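PDB 5XYH: CbsA from Xanthomonas oryzae pv. oryzae, which probably hydrolyses cellulose as a family 6 exoglucanase, releasing cellobiose from chain ends, and belongs to the cell-wall-degrading enzymes of a rice pathogen. Local coordinates for residues 4-9 and 347-352; 99-104 and 150-155; 306-311 and 325-330; 28-33 and 37-42. All blocks are in the same frame, centred on the assembly; numbering follows the deposited sequence.

Overall arrangement
The contacts sit around a family 6 glycoside hydrolase domain whose sheet is mostly parallel. Contact 2 is the buried one, sulfur and amide packing backed by a disulfide, between the segments that follow strands 86-92 and 140-145. Contact 1 lies at the surface on the opposite side of the chain's centre, their centres about 30 Å apart; there two alanine methyls of the edge strand 347-351 meet a carbonyl, an amide and apolar carbons of a loop near the N-terminus. Contacts 3 and 4 are partly buried. Contact 3 joins the loops flanking helix 316-323 by a guanidinium laid on valine, whereas contact 4 is local to helix 33-42, alone having a hydrogen bond between its segments.

Contact 1. Residues 4-9 and 347-352; sequences VDNPFV and TAAPGG
F8 and A348 bring the two backbones closest, their CA atoms 5.5 Å apart, where a type I turn from N6 to V9 faces the corner that the chain makes at A348. No hydrogen bond crosses between the segments, and the meeting surfaces are small: two alanine methyls set against a carbonyl, an amide and apolar carbons. The methyl of A348 sits 3.5 Å from F8 O and also 4.2 Å from F8 CB, so it touches the base of the phenylalanine; the ring itself leads off to pack on A356 and V358 of strand 354-358. One residue further on, A349 CB approaches N6 ND2 at 4.1 Å and has V9 CG2 as a looser neighbour. An Asx turn shapes the loop: N6 CG lies anti to the backbone N (chi1 176°), and OD1 accepts from F8 N at 3.0 Å, with the donor well above the carbonyl plane. The other end of the same amide gives ND2 to H355 O, which fixes the rotation of the group. Thus N6 ties the loop to strand 354-358, the antiparallel partner of 347-351, while its amide nitrogen lies beside A349. P7, within the turn, packs on V142 and Y191 of two further strands of the sheet.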
loop_
_atom_site.group_PDB
_atom_site.type_symbol
_atom_site.label_atom_id
_atom_site.label_comp_id
_atom_site.label_asym_id
_atom_site.label_seq_id
_atom_site.Cartn_x
_atom_site.Cartn_y
_atom_site.Cartn_z
ATOM N N VAL A 4 13.857 1.139 -18.356
ATOM C CA VAL A 4 13.108 0.105 -19.066
ATOM C C VAL A 4 11.614 0.275 -18.814
ATOM O O VAL A 4 11.204 1.035 -17.932
ATOM C CB VAL A 4 13.577 -1.308 -18.669
ATOM C CG1 VAL A 4 15.022 -1.524 -19.086
ATOM C CG2 VAL A 4 13.402 -1.538 -17.171
ATOM N N ASP A 5 10.792 -0.425 -19.595
ATOM C CA ASP A 5 9.341 -0.259 -19.487
ATOM C C ASP A 5 8.820 -0.756 -18.147
ATOM O O ASP A 5 7.991 -0.097 -17.505
ATOM C CB ASP A 5 8.639 -0.992 -20.627
ATOM C CG ASP A 5 8.847 -0.314 -21.964
ATOM O OD1 ASP A 5 9.031 0.926 -21.969
ATOM O OD2 ASP A 5 8.841 -1.020 -22.997
ATOM N N ASN A 6 9.281 -1.923 -17.719
ATOM C CA ASN A 6 8.847 -2.534 -16.464
ATOM C C ASN A 6 10.091 -2.923 -15.681
ATOM O O ASN A 6 10.735 -3.934 -16.029
ATOM C CB ASN A 6 7.964 -3.756 -16.715
ATOM C CG ASN A 6 7.570 -4.465 -15.432
ATOM O OD1 ASN A 6 7.908 -4.015 -14.337
ATOM N ND2 ASN A 6 6.856 -5.570 -15.558
ATOM N N PRO A 7 10.439 -2.194 -14.611
ATOM C CA PRO A 7 11.707 -2.462 -13.911
ATOM C C PRO A 7 11.745 -3.799 -13.204
ATOM O O PRO A 7 12.828 -4.218 -12.768
ATOM C CB PRO A 7 11.802 -1.315 -12.899
ATOM C CG PRO A 7 10.361 -1.007 -12.588
ATOM C CD PRO A 7 9.607 -1.217 -13.887
ATOM N N PHE A 8 10.609 -4.476 -13.055
ATOM C CA PHE A 8 10.620 -5.762 -12.370
ATOM C C PHE A 8 11.046 -6.907 -13.274
ATOM O O PHE A 8 11.419 -7.969 -12.764
ATOM C CB PHE A 8 9.236 -6.042 -11.779
ATOM C CG PHE A 8 8.863 -5.088 -10.668
ATOM C CD1 PHE A 8 9.174 -5.380 -9.353
ATOM C CD2 PHE A 8 8.239 -3.890 -10.948
ATOM C CE1 PHE A 8 8.842 -4.510 -8.339
ATOM C CE2 PHE A 8 7.903 -3.018 -9.938
ATOM C CZ PHE A 8 8.201 -3.322 -8.638
ATOM N N VAL A 9 11.000 -6.724 -14.594
ATOM C CA VAL A 9 11.242 -7.834 -15.509
ATOM C C VAL A 9 12.693 -8.276 -15.389
ATOM O O VAL A 9 13.617 -7.467 -15.541
ATOM C CB VAL A 9 10.912 -7.440 -16.952
ATOM C CG1 VAL A 9 11.393 -8.527 -17.899
ATOM C CG2 VAL A 9 9.420 -7.187 -17.102
ATOM N N THR A 347 6.065 -10.964 -7.129
ATOM C CA THR A 347 6.046 -11.704 -8.389
ATOM C C THR A 347 6.197 -10.725 -9.542
ATOM O O THR A 347 5.444 -9.752 -9.624
ATOM C CB THR A 347 4.727 -12.489 -8.569
ATOM O OG1 THR A 347 4.538 -13.426 -7.497
ATOM C CG2 THR A 347 4.699 -13.230 -9.911
ATOM N N ALA A 348 7.135 -10.997 -10.450
ATOM C CA ALA A 348 7.365 -10.119 -11.596
ATOM C C ALA A 348 6.400 -10.443 -12.737
ATOM O O ALA A 348 6.187 -11.614 -13.068
ATOM C CB ALA A 348 8.814 -10.258 -12.070
ATOM N N ALA A 349 5.792 -9.405 -13.311
ATOM C CA ALA A 349 5.003 -9.513 -14.537
ATOM C C ALA A 349 4.013 -10.683 -14.556
ATOM O O ALA A 349 4.035 -11.505 -15.481
ATOM C CB ALA A 349 5.934 -9.585 -15.740
ATOM N N PRO A 350 3.122 -10.785 -13.564
ATOM C CA PRO A 350 2.234 -11.957 -13.494
ATOM C C PRO A 350 1.190 -12.036 -14.604
ATOM O O PRO A 350 0.580 -13.100 -14.760
ATOM C CB PRO A 350 1.554 -11.802 -12.124
ATOM C CG PRO A 350 1.574 -10.332 -11.870
ATOM C CD PRO A 350 2.918 -9.883 -12.411
ATOM N N GLY A 351 0.955 -10.978 -15.359
ATOM C CA GLY A 351 0.054 -11.040 -16.499
ATOM C C GLY A 351 -0.596 -9.700 -16.818
ATOM O O GLY A 351 -0.847 -8.859 -15.960
ATOM N N GLY A 352 -0.870 -9.491 -18.105
ATOM C CA GLY A 352 -1.582 -8.292 -18.515
ATOM C C GLY A 352 -0.798 -7.039 -18.192
ATOM O O GLY A 352 0.430 -6.982 -18.349
#

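Contact 2. Residues 99-104 and 150-155; sequences DCHALA and LPNLVT
N152 packs against C100 and H101, and its side chain can be followed outward from the helix. CB lies 3.4 Å from C100 SG, a close sulfur-carbon approach. CG comes next, 3.9 Å from the same sulfur and 4.2 Å from H101 CB, so the amide carbon faces both residues, which lie on the same side of it. At the tip the branches part: OD1 rests 3.6 Å from H101 CB, and ND2 stays 4.0 Å from C100 SG. Neither is hydrogen-bonded across the contact. OD1 instead accepts from N156 ND2, and ND2 donates to D148 OD1, so the buried amide is held at both ends by residues flanking its own segment. Across the contact, C100 places SG between its backbone N and carbonyl carbon (chi1 66°), directing the sulfur at N152 and into a disulfide with C162. H101 turns its imidazole off towards N156 and T159. The type I turn from D99 to A102 sets both residues facing the helix. The loop that carries them follows strand 86-92, and helix 150-155 follows strand 140-145, parallel neighbours in the central sheet; the disulfide fastens the loop to helix 160-167, while L153 packs against that helix and 170-183.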
loop_
_atom_site.group_PDB
_atom_site.type_symbol
_atom_site.label_atom_id
_atom_site.label_comp_id
_atom_site.label_asym_id
_atom_site.label_seq_id
_atom_site.Cartn_x
_atom_site.Cartn_y
_atom_site.Cartn_z
ATOM N N ASP A 99 -2.404 11.936 5.463
ATOM C CA ASP A 99 -3.547 11.131 5.896
ATOM C C ASP A 99 -4.705 12.008 6.382
ATOM O O ASP A 99 -5.154 11.928 7.532
ATOM C CB ASP A 99 -3.116 10.131 6.972
ATOM C CG ASP A 99 -1.782 9.475 6.647
ATOM O OD1 ASP A 99 -1.731 8.638 5.716
ATOM O OD2 ASP A 99 -0.782 9.802 7.317
ATOM N N CYS A 100 -5.186 12.861 5.480
ATOM C CA CYS A 100 -6.161 13.873 5.885
ATOM C C CYS A 100 -7.457 13.266 6.423
ATOM O O CYS A 100 -8.184 13.941 7.165
ATOM C CB CYS A 100 -6.465 14.808 4.711
ATOM S SG CYS A 100 -7.310 13.990 3.321
ATOM N N HIS A 101 -7.771 12.017 6.067
ATOM C CA HIS A 101 -9.015 11.388 6.494
ATOM C C HIS A 101 -8.845 10.540 7.751
ATOM O O HIS A 101 -9.845 10.105 8.335
ATOM C CB HIS A 101 -9.590 10.540 5.345
ATOM C CG HIS A 101 -10.938 9.952 5.637
ATOM N ND1 HIS A 101 -11.128 8.604 5.850
ATOM C CD2 HIS A 101 -12.157 10.529 5.764
ATOM C CE1 HIS A 101 -12.405 8.375 6.097
ATOM N NE2 HIS A 101 -13.052 9.525 6.051
ATOM N N ALA A 102 -7.610 10.323 8.197
ATOM C CA ALA A 102 -7.356 9.553 9.404
ATOM C C ALA A 102 -7.882 10.276 10.641
ATOM O O ALA A 102 -7.902 11.510 10.709
ATOM C CB ALA A 102 -5.852 9.299 9.559
ATOM N N LEU A 103 -8.282 9.486 11.638
ATOM C CA LEU A 103 -8.640 10.049 12.939
ATOM C C LEU A 103 -7.426 10.629 13.654
ATOM O O LEU A 103 -7.545 11.644 14.352
ATOM C CB LEU A 103 -9.301 8.984 13.810
ATOM C CG LEU A 103 -10.651 8.506 13.277
ATOM C CD1 LEU A 103 -11.282 7.509 14.221
ATOM C CD2 LEU A 103 -11.583 9.700 13.006
ATOM N N ALA A 104 -6.261 10.003 13.489
ATOM C CA ALA A 104 -5.012 10.455 14.112
ATOM C C ALA A 104 -3.863 10.119 13.157
ATOM O O ALA A 104 -3.326 9.010 13.176
ATOM C CB ALA A 104 -4.804 9.810 15.477
ATOM N N LEU A 150 -3.855 11.526 -2.718
ATOM C CA LEU A 150 -4.784 12.048 -3.713
ATOM C C LEU A 150 -6.198 11.471 -3.653
ATOM O O LEU A 150 -7.151 12.261 -3.784
ATOM C CB LEU A 150 -4.194 11.836 -5.116
ATOM C CG LEU A 150 -2.944 12.652 -5.439
ATOM C CD1 LEU A 150 -2.561 12.517 -6.913
ATOM C CD2 LEU A 150 -3.176 14.108 -5.088
ATOM N N PRO A 151 -6.419 10.156 -3.485
ATOM C CA PRO A 151 -7.804 9.648 -3.481
ATOM C C PRO A 151 -8.723 10.355 -2.491
ATOM O O PRO A 151 -9.922 10.500 -2.767
ATOM C CB PRO A 151 -7.633 8.168 -3.114
ATOM C CG PRO A 151 -6.250 7.833 -3.542
ATOM C CD PRO A 151 -5.453 9.060 -3.270
ATOM N N ASN A 152 -8.190 10.830 -1.361
ATOM C CA ASN A 152 -9.033 11.523 -0.393
ATOM C C ASN A 152 -9.597 12.814 -0.955
ATOM O O ASN A 152 -10.668 13.260 -0.524
ATOM C CB ASN A 152 -8.255 11.812 0.885
ATOM C CG ASN A 152 -7.772 10.560 1.560
ATOM O OD1 ASN A 152 -8.578 9.719 1.975
ATOM N ND2 ASN A 152 -6.444 10.419 1.686
ATOM N N LEU A 153 -8.896 13.438 -1.905
ATOM C CA LEU A 153 -9.431 14.652 -2.511
ATOM C C LEU A 153 -10.690 14.380 -3.324
ATOM O O LEU A 153 -11.485 15.300 -3.551
ATOM C CB LEU A 153 -8.383 15.324 -3.396
ATOM C CG LEU A 153 -7.006 15.596 -2.794
ATOM C CD1 LEU A 153 -6.221 16.448 -3.752
ATOM C CD2 LEU A 153 -7.142 16.296 -1.443
ATOM N N VAL A 154 -10.897 13.143 -3.755
ATOM C CA VAL A 154 -12.066 12.785 -4.539
ATOM C C VAL A 154 -13.190 12.245 -3.664
ATOM O O VAL A 154 -14.352 12.611 -3.850
ATOM C CB VAL A 154 -11.679 11.770 -5.635
ATOM C CG1 VAL A 154 -12.915 11.334 -6.417
ATOM C CG2 VAL A 154 -10.639 12.384 -6.568
ATOM N N THR A 155 -12.872 11.390 -2.691
ATOM C CA THR A 155 -13.912 10.674 -1.960
ATOM C C THR A 155 -14.226 11.268 -0.599
ATOM O O THR A 155 -15.309 11.009 -0.065
ATOM C CB THR A 155 -13.515 9.209 -1.764
ATOM O OG1 THR A 155 -12.275 9.151 -1.051
ATOM C CG2 THR A 155 -13.354 8.509 -3.111
#

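Contact 3. Residues 306-311 and 325-330; sequences ARPTSA and VDRRLH
R307 meets V325 by way of a straight chain: CG stands anti to the backbone N (chi1 173°), and the following torsions keep it extended to NE, before chi4 of 88° turns the guanidinium across the chain. V325 CG1, anti to its own carbonyl carbon, then lies over the centre of that flat group, 3.6 Å from R307 CZ. V325 CB comes equally near R307 NH1, and lower down R307 CG also touches CG1, so the valine follows the arginine from aliphatic stem to charged end. The polar end is not left to this packing, since NH1 donates to W302 O. P308 adds an apolar flank, its CD 4.0 Å from V325 CG1 and its CG 4.1 Å from R327 NH1. R327 is folded back at chi2 and chi3, and its NH1 bonds to the carbonyls of N321 and R324. Next door, D326 forms an Asx turn by accepting from R328 N, while R328 grips it side-on in the guanidinium plane, NE to OD1 at 3.1 Å and NH2 to OD2 at 2.8 Å. The two loops flank helix 316-323 in the chain: 306-311 comes after strand 292-296 and precedes the helix, and 325-330 leaves it on the way to strand 347-351.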
loop_
_atom_site.group_PDB
_atom_site.type_symbol
_atom_site.label_atom_id
_atom_site.label_comp_id
_atom_site.label_asym_id
_atom_site.label_seq_id
_atom_site.Cartn_x
_atom_site.Cartn_y
_atom_site.Cartn_z
ATOM N N ALA A 306 -10.666 -21.896 6.908
ATOM C CA ALA A 306 -12.061 -21.493 6.791
ATOM C C ALA A 306 -12.353 -20.707 5.516
ATOM O O ALA A 306 -13.479 -20.226 5.347
ATOM C CB ALA A 306 -12.487 -20.674 8.021
ATOM N N ARG A 307 -11.378 -20.563 4.618
ATOM C CA ARG A 307 -11.594 -19.814 3.383
ATOM C C ARG A 307 -12.706 -20.461 2.563
ATOM O O ARG A 307 -12.634 -21.669 2.274
ATOM C CB ARG A 307 -10.313 -19.762 2.550
ATOM C CG ARG A 307 -10.475 -19.136 1.157
ATOM C CD ARG A 307 -9.204 -19.356 0.352
ATOM N NE ARG A 307 -9.250 -18.835 -1.016
ATOM C CZ ARG A 307 -8.912 -17.595 -1.350
ATOM N NH1 ARG A 307 -8.543 -16.738 -0.406
ATOM N NH2 ARG A 307 -8.955 -17.204 -2.622
ATOM N N PRO A 308 -13.729 -19.706 2.165
ATOM C CA PRO A 308 -14.855 -20.301 1.427
ATOM C C PRO A 308 -14.422 -20.800 0.064
ATOM O O PRO A 308 -13.587 -20.188 -0.603
ATOM C CB PRO A 308 -15.852 -19.142 1.282
ATOM C CG PRO A 308 -15.393 -18.077 2.232
ATOM C CD PRO A 308 -13.905 -18.262 2.394
ATOM N N THR A 309 -15.033 -21.906 -0.363
ATOM C CA THR A 309 -14.768 -22.518 -1.657
ATOM C C THR A 309 -15.946 -22.397 -2.611
ATOM O O THR A 309 -15.828 -22.803 -3.774
ATOM C CB THR A 309 -14.412 -23.997 -1.477
ATOM O OG1 THR A 309 -15.438 -24.626 -0.708
ATOM C CG2 THR A 309 -13.076 -24.148 -0.744
ATOM N N SER A 310 -17.065 -21.843 -2.156
ATOM C CA SER A 310 -18.260 -21.696 -2.979
ATOM C C SER A 310 -19.145 -20.627 -2.353
ATOM O O SER A 310 -18.875 -20.136 -1.254
ATOM C CB SER A 310 -19.013 -23.023 -3.096
ATOM O OG SER A 310 -19.575 -23.369 -1.842
ATOM N N ALA A 311 -20.226 -20.286 -3.061
ATOM C CA ALA A 311 -21.226 -19.342 -2.578
ATOM C C ALA A 311 -22.625 -19.911 -2.776
ATOM O O ALA A 311 -22.920 -20.516 -3.812
ATOM C CB ALA A 311 -21.115 -17.992 -3.285
ATOM N N VAL A 325 -14.050 -14.166 0.210
ATOM C CA VAL A 325 -12.887 -14.573 0.986
ATOM C C VAL A 325 -12.438 -13.433 1.901
ATOM O O VAL A 325 -11.902 -13.681 2.980
ATOM C CB VAL A 325 -11.751 -15.076 0.073
ATOM C CG1 VAL A 325 -12.225 -16.296 -0.720
ATOM C CG2 VAL A 325 -11.248 -13.979 -0.879
ATOM N N ASP A 326 -12.663 -12.179 1.508
ATOM C CA ASP A 326 -12.467 -11.048 2.418
ATOM C C ASP A 326 -13.516 -11.108 3.532
ATOM O O ASP A 326 -14.697 -10.834 3.300
ATOM C CB ASP A 326 -12.559 -9.737 1.631
ATOM C CG ASP A 326 -12.142 -8.515 2.458
ATOM O OD1 ASP A 326 -12.301 -8.539 3.706
ATOM O OD2 ASP A 326 -11.659 -7.532 1.852
ATOM N N ARG A 327 -13.096 -11.439 4.755
ATOM C CA ARG A 327 -14.010 -11.685 5.864
ATOM C C ARG A 327 -14.199 -10.471 6.781
ATOM O O ARG A 327 -14.731 -10.617 7.891
ATOM C CB ARG A 327 -13.523 -12.881 6.686
ATOM C CG ARG A 327 -13.284 -14.164 5.895
ATOM C CD ARG A 327 -14.508 -14.549 5.070
ATOM N NE ARG A 327 -15.690 -14.690 5.919
ATOM C CZ ARG A 327 -16.929 -14.902 5.476
ATOM N NH1 ARG A 327 -17.181 -14.989 4.170
ATOM N NH2 ARG A 327 -17.926 -15.015 6.350
ATOM N N ARG A 328 -13.784 -9.283 6.349
ATOM C CA ARG A 328 -13.846 -8.114 7.217
ATOM C C ARG A 328 -15.291 -7.733 7.537
ATOM O O ARG A 328 -16.231 -8.054 6.795
ATOM C CB ARG A 328 -13.143 -6.925 6.571
ATOM C CG ARG A 328 -11.648 -7.031 6.563
ATOM C CD ARG A 328 -11.006 -5.786 5.977
ATOM N NE ARG A 328 -10.911 -5.875 4.525
ATOM C CZ ARG A 328 -10.348 -4.949 3.752
ATOM N NH1 ARG A 328 -9.805 -3.854 4.284
ATOM N NH2 ARG A 328 -10.321 -5.124 2.431
ATOM N N LEU A 329 -15.459 -7.011 8.654
ATOM C CA LEU A 329 -16.785 -6.533 9.036
ATOM C C LEU A 329 -17.289 -5.455 8.078
ATOM O O LEU A 329 -18.509 -5.284 7.913
ATOM C CB LEU A 329 -16.754 -6.003 10.474
ATOM C CG LEU A 329 -16.247 -7.004 11.520
ATOM C CD1 LEU A 329 -16.077 -6.322 12.867
ATOM C CD2 LEU A 329 -17.217 -8.181 11.625
ATOM N N HIS A 330 -16.368 -4.738 7.436
ATOM C CA HIS A 330 -16.667 -3.609 6.573
ATOM C C HIS A 330 -15.417 -3.347 5.756
ATOM O O HIS A 330 -14.309 -3.408 6.293
ATOM C CB HIS A 330 -17.042 -2.367 7.395
ATOM C CG HIS A 330 -17.690 -1.279 6.601
ATOM N ND1 HIS A 330 -16.982 -0.444 5.764
ATOM C CD2 HIS A 330 -18.981 -0.886 6.518
ATOM C CE1 HIS A 330 -17.809 0.407 5.186
ATOM N NE2 HIS A 330 -19.029 0.159 5.627
#

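Contact 4. Residues 28-33 and 37-42; sequences VKVKDV and AKMQVV
V30 and M39 form a local packing contact between the link after helix 17-27 and helix 33-42, which it leads into; the centre of the contact lies about 25 Å from that of the chain. Their side chains reach for each other tip to tip, V30 CG1 standing 4.0 Å from M39 CE. The methionine gets there by a straight reach: CG lies anti to the carbonyl carbon (chi1 -69°), and the chain is extended beyond it, which sends the terminal methyl back towards the link. V30 offers the branch that is itself anti to the carbonyl carbon. At the helix start, D32 occupies the N-cap position, and its OD1 makes weak hydrogen bonds to the backbone N of Q34 and of L35. Within the helix A37 N donates to V33 O at 2.9 Å, an i to i+4 bond with an N-H...O angle of 144° and the donor tilted 30° from the carbonyl plane. The methyl of A37 also rests against this oxygen, CB to V33 O being 3.5 Å. K36, within the first turn, gives its NZ to V30 O and so ties the link again to the helix. M39 is buried because other helices close around it: V23, S26 and I27 of helix 17-27 touch it, as do F414 and V415 of helix 411-419.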
loop_
_atom_site.group_PDB
_atom_site.type_symbol
_atom_site.label_atom_id
_atom_site.label_comp_id
_atom_site.label_asym_id
_atom_site.label_seq_id
_atom_site.Cartn_x
_atom_site.Cartn_y
_atom_site.Cartn_z
ATOM N N VAL A 28 12.142 -17.000 17.014
ATOM C CA VAL A 28 12.652 -17.543 18.268
ATOM C C VAL A 28 11.564 -17.692 19.323
ATOM O O VAL A 28 11.766 -18.425 20.291
ATOM C CB VAL A 28 13.817 -16.692 18.799
ATOM C CG1 VAL A 28 14.932 -16.644 17.759
ATOM C CG2 VAL A 28 13.340 -15.307 19.166
ATOM N N LYS A 29 10.411 -17.024 19.169
ATOM C CA LYS A 29 9.321 -17.159 20.137
ATOM C C LYS A 29 8.453 -18.392 19.905
ATOM O O LYS A 29 7.788 -18.844 20.844
ATOM C CB LYS A 29 8.405 -15.927 20.119
ATOM C CG LYS A 29 9.033 -14.658 20.678
ATOM C CD LYS A 29 8.147 -13.437 20.444
ATOM C CE LYS A 29 8.787 -12.183 21.029
ATOM N NZ LYS A 29 8.053 -10.940 20.678
ATOM N N VAL A 30 8.417 -18.936 18.681
ATOM C CA VAL A 30 7.532 -20.047 18.346
ATOM C C VAL A 30 8.329 -21.344 18.395
ATOM O O VAL A 30 9.490 -21.388 17.968
ATOM C CB VAL A 30 6.883 -19.848 16.958
ATOM C CG1 VAL A 30 6.163 -18.497 16.872
ATOM C CG2 VAL A 30 7.895 -19.962 15.876
ATOM N N LYS A 31 7.714 -22.409 18.927
ATOM C CA LYS A 31 8.434 -23.672 19.051
ATOM C C LYS A 31 8.101 -24.636 17.926
ATOM O O LYS A 31 8.863 -25.567 17.658
ATOM C CB LYS A 31 8.153 -24.324 20.411
ATOM C CG LYS A 31 8.952 -23.625 21.499
ATOM C CD LYS A 31 8.353 -23.774 22.886
ATOM C CE LYS A 31 9.302 -24.572 23.793
ATOM N NZ LYS A 31 10.773 -24.408 23.432
ATOM N N ASP A 32 6.991 -24.414 17.246
ATOM C CA ASP A 32 6.612 -25.135 16.035
ATOM C C ASP A 32 7.644 -24.928 14.930
ATOM O O ASP A 32 7.729 -23.840 14.349
ATOM C CB ASP A 32 5.226 -24.652 15.583
ATOM C CG ASP A 32 4.647 -25.474 14.449
ATOM O OD1 ASP A 32 5.391 -26.238 13.785
ATOM O OD2 ASP A 32 3.428 -25.328 14.199
ATOM N N VAL A 33 8.407 -25.974 14.614
ATOM C CA VAL A 33 9.498 -25.843 13.650
ATOM C C VAL A 33 8.962 -25.652 12.231
ATOM O O VAL A 33 9.590 -24.978 11.407
ATOM C CB VAL A 33 10.428 -27.069 13.770
ATOM C CG1 VAL A 33 11.431 -27.115 12.644
ATOM C CG2 VAL A 33 11.150 -27.032 15.106
ATOM N N ALA A 37 9.797 -22.495 9.874
ATOM C CA ALA A 37 10.249 -22.629 8.492
ATOM C C ALA A 37 9.452 -21.730 7.563
ATOM O O ALA A 37 10.014 -21.118 6.655
ATOM C CB ALA A 37 10.143 -24.087 8.042
ATOM N N LYS A 38 8.135 -21.663 7.763
ATOM C CA LYS A 38 7.320 -20.758 6.967
ATOM C C LYS A 38 7.745 -19.312 7.181
ATOM O O LYS A 38 7.718 -18.512 6.241
ATOM C CB LYS A 38 5.841 -20.960 7.303
ATOM C CG LYS A 38 5.282 -22.286 6.796
ATOM C CD LYS A 38 3.865 -22.549 7.320
ATOM C CE LYS A 38 3.454 -23.994 7.041
ATOM N NZ LYS A 38 2.174 -24.374 7.697
ATOM N N MET A 39 8.182 -18.974 8.397
ATOM C CA MET A 39 8.657 -17.623 8.670
ATOM C C MET A 39 10.010 -17.364 8.015
ATOM O O MET A 39 10.273 -16.246 7.565
ATOM C CB MET A 39 8.729 -17.396 10.185
ATOM C CG MET A 39 7.370 -17.337 10.852
ATOM S SD MET A 39 7.610 -17.147 12.622
ATOM C CE MET A 39 5.936 -16.924 13.237
ATOM N N GLN A 40 10.880 -18.383 7.949
ATOM C CA GLN A 40 12.134 -18.251 7.204
ATOM C C GLN A 40 11.868 -17.917 5.742
ATOM O O GLN A 40 12.548 -17.072 5.155
ATOM C CB GLN A 40 12.961 -19.536 7.296
ATOM C CG GLN A 40 13.500 -19.859 8.684
ATOM C CD GLN A 40 14.003 -21.315 8.821
ATOM O OE1 GLN A 40 13.315 -22.278 8.450
ATOM N NE2 GLN A 40 15.213 -21.468 9.360
ATOM N N VAL A 41 10.877 -18.575 5.142
ATOM C CA VAL A 41 10.521 -18.302 3.754
ATOM C C VAL A 41 9.978 -16.886 3.610
ATOM O O VAL A 41 10.333 -16.158 2.672
ATOM C CB VAL A 41 9.505 -19.345 3.256
ATOM C CG1 VAL A 41 9.016 -18.978 1.855
ATOM C CG2 VAL A 41 10.113 -20.743 3.278
ATOM N N VAL A 42 9.110 -16.477 4.531
ATOM C CA VAL A 42 8.517 -15.144 4.458
ATOM C C VAL A 42 9.600 -14.070 4.475
ATOM O O VAL A 42 9.558 -13.121 3.680
ATOM C CB VAL A 42 7.494 -14.962 5.596
ATOM C CG1 VAL A 42 7.154 -13.495 5.801
ATOM C CG2 VAL A 42 6.238 -15.769 5.287
#